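Local coordinates for protein receptor-type adenylate cyclase GRESAG 4.1 (Trypanosoma brucei, PDB 1FX2) that converts ATP to 3',5'-cyclic AMP and diphosphate through its class III catalytic domain, and could act as a receptor for an unknown ligand, at residues C143-D148 with K152-Y157. Numbering follows the deposited sequence.
Sequences CDIRHD and KGYDYY
Cys143 sets its CB at the edge of the Tyr156 ring, just before the strands pair. Asp144 and Tyr157 follow as a hydrogen-bonded antiparallel pair, with Tyr157 N to Asp144 O the shorter of its two bonds at 2.8 Å. Ile145, opposite Tyr156 in a non-hydrogen-bonded pair, lies alongside that ring, CG1 3.9 Å from Tyr156 CD2, while its CG2 also meets Tyr154 CD2. Tyr156 OH is hydrogen-bonded to Pro6 O. Arg146 pairs with Asp155 through both backbone bonds, and Asp155 OD2 forms a salt bridge with Lys58. The Arg146 side chain passes over one face of Tyr157: CD comes within 3.3 Å of Tyr157 CE1. The extended chain from CG to NE brings NH1 over the face toward the ring's rim, an off-centre cation-pi contact, planes 37° apart; a salt bridge from Arg146 NH2 to Asp144 OD2 (2.8 Å) helps fix it there. On the face shared with Ile145, His147 CG, anti to the His147 backbone N (chi1 169°), sets the ring edge-to-face against Tyr154 with CD2 over the Tyr154 face, centroids 5.1 Å apart and planes at 66°. Asp148 N then donates a hydrogen bond to Gly153 O (2.6 Å), continuing the pairing past His147 and Tyr154. Strands 144-147 and 154-157 thus form a two-stranded antiparallel beta hairpin at the surface of the cyclase catalytic domain, linking strand 134-141 of the main sheet to helix 159-169.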
loop_
_atom_site.group_PDB
_atom_site.type_symbol
_atom_site.label_atom_id
_atom_site.label_comp_id
_atom_site.label_asym_id
_atom_site.label_seq_id
_atom_site.Cartn_x
_atom_site.Cartn_y
_atom_site.Cartn_z
ATOM N N CYS A 143 3.506 -0.918 20.750
ATOM C CA CYS A 143 3.718 0.367 21.365
ATOM C C CYS A 143 4.400 0.222 22.709
ATOM O O CYS A 143 4.381 -0.848 23.319
ATOM C CB CYS A 143 2.395 1.032 21.706
ATOM S SG CYS A 143 1.461 1.589 20.281
ATOM N N ASP A 144 5.011 1.320 23.117
ATOM C CA ASP A 144 5.570 1.468 24.482
ATOM C C ASP A 144 4.368 2.074 25.224
ATOM O O ASP A 144 3.871 3.178 24.914
ATOM C CB ASP A 144 6.778 2.404 24.400
ATOM C CG ASP A 144 7.181 2.993 25.753
ATOM O OD1 ASP A 144 6.573 2.652 26.779
ATOM O OD2 ASP A 144 8.134 3.793 25.749
ATOM N N ILE A 145 3.779 1.268 26.098
ATOM C CA ILE A 145 2.598 1.590 26.820
ATOM C C ILE A 145 2.943 2.027 28.250
ATOM O O ILE A 145 3.696 1.308 28.921
ATOM C CB ILE A 145 1.708 0.362 26.892
ATOM C CG1 ILE A 145 1.448 -0.209 25.477
ATOM C CG2 ILE A 145 0.443 0.728 27.623
ATOM C CD1 ILE A 145 0.359 -1.427 25.412
ATOM N N ARG A 146 2.332 3.116 28.727
ATOM C CA ARG A 146 2.546 3.665 30.073
ATOM C C ARG A 146 1.281 4.096 30.742
ATOM O O ARG A 146 0.349 4.572 30.097
ATOM C CB ARG A 146 3.451 4.876 29.989
ATOM C CG ARG A 146 4.723 4.556 29.333
ATOM C CD ARG A 146 5.685 5.714 29.335
ATOM N NE ARG A 146 6.985 5.283 28.817
ATOM C CZ ARG A 146 7.849 6.065 28.170
ATOM N NH1 ARG A 146 7.585 7.349 27.929
ATOM N NH2 ARG A 146 8.992 5.547 27.768
ATOM N N HIS A 147 1.273 4.050 32.068
ATOM C CA HIS A 147 0.092 4.470 32.748
ATOM C C HIS A 147 0.424 5.724 33.477
ATOM O O HIS A 147 1.540 5.874 33.959
ATOM C CB HIS A 147 -0.306 3.410 33.765
ATOM C CG HIS A 147 -1.365 3.866 34.710
ATOM N ND1 HIS A 147 -1.086 4.358 35.968
ATOM C CD2 HIS A 147 -2.706 3.871 34.589
ATOM C CE1 HIS A 147 -2.222 4.630 36.588
ATOM N NE2 HIS A 147 -3.220 4.342 35.773
ATOM N N ASP A 148 -0.565 6.617 33.404
ATOM C CA ASP A 148 -0.757 7.971 33.981
ATOM C C ASP A 148 -0.153 9.330 33.631
ATOM O O ASP A 148 -0.786 10.101 32.915
ATOM C CB ASP A 148 -1.046 7.920 35.490
ATOM C CG ASP A 148 0.192 7.678 36.350
ATOM O OD1 ASP A 148 0.982 8.635 36.558
ATOM O OD2 ASP A 148 0.342 6.542 36.886
ATOM N N LYS A 152 -4.122 9.236 35.402
ATOM C CA LYS A 152 -4.657 7.893 35.742
ATOM C C LYS A 152 -5.135 7.200 34.436
ATOM O O LYS A 152 -5.987 6.324 34.436
ATOM C CB LYS A 152 -5.748 7.914 36.833
ATOM C CG LYS A 152 -7.178 8.222 36.365
ATOM C CD LYS A 152 -8.159 8.468 37.540
ATOM C CE LYS A 152 -9.581 8.793 37.015
ATOM N NZ LYS A 152 -10.643 8.857 38.086
ATOM N N GLY A 153 -4.582 7.654 33.328
ATOM C CA GLY A 153 -4.949 7.057 32.042
ATOM C C GLY A 153 -3.754 6.418 31.390
ATOM O O GLY A 153 -2.629 6.459 31.888
ATOM N N TYR A 154 -3.993 5.756 30.264
ATOM C CA TYR A 154 -2.897 5.174 29.537
ATOM C C TYR A 154 -2.473 5.970 28.310
ATOM O O TYR A 154 -3.270 6.646 27.729
ATOM C CB TYR A 154 -3.229 3.754 29.037
ATOM C CG TYR A 154 -3.302 2.752 30.142
ATOM C CD1 TYR A 154 -4.444 2.672 30.933
ATOM C CD2 TYR A 154 -2.235 1.903 30.367
ATOM C CE1 TYR A 154 -4.520 1.741 31.975
ATOM C CE2 TYR A 154 -2.303 0.966 31.410
ATOM C CZ TYR A 154 -3.456 0.917 32.183
ATOM O OH TYR A 154 -3.554 -0.009 33.203
ATOM N N ASP A 155 -1.203 5.929 28.002
ATOM C CA ASP A 155 -0.626 6.596 26.847
ATOM C C ASP A 155 0.289 5.674 26.083
ATOM O O ASP A 155 0.742 4.619 26.588
ATOM C CB ASP A 155 0.110 7.863 27.252
ATOM C CG ASP A 155 0.028 8.992 26.156
ATOM O OD1 ASP A 155 -0.154 8.763 24.899
ATOM O OD2 ASP A 155 0.176 10.153 26.597
ATOM N N TYR A 156 0.605 6.087 24.864
ATOM C CA TYR A 156 1.353 5.265 23.937
ATOM C C TYR A 156 2.433 6.018 23.291
ATOM O O TYR A 156 2.163 7.088 22.766
ATOM C CB TYR A 156 0.357 4.666 22.892
ATOM C CG TYR A 156 -0.816 3.962 23.570
ATOM C CD1 TYR A 156 -1.938 4.663 24.088
ATOM C CD2 TYR A 156 -0.756 2.603 23.842
ATOM C CE1 TYR A 156 -2.911 4.060 24.845
ATOM C CE2 TYR A 156 -1.719 1.974 24.567
ATOM C CZ TYR A 156 -2.827 2.689 25.114
ATOM O OH TYR A 156 -3.747 2.114 25.906
ATOM N N TYR A 157 3.625 5.413 23.252
ATOM C CA TYR A 157 4.825 6.051 22.743
ATOM C C TYR A 157 5.597 5.282 21.723
ATOM O O TYR A 157 5.537 4.068 21.633
ATOM C CB TYR A 157 5.790 6.305 23.946
ATOM C CG TYR A 157 5.151 7.162 25.008
ATOM C CD1 TYR A 157 4.576 6.610 26.144
ATOM C CD2 TYR A 157 5.117 8.552 24.856
ATOM C CE1 TYR A 157 3.979 7.436 27.126
ATOM C CE2 TYR A 157 4.538 9.381 25.825
ATOM C CZ TYR A 157 3.986 8.817 26.946
ATOM O OH TYR A 157 3.505 9.652 27.930
#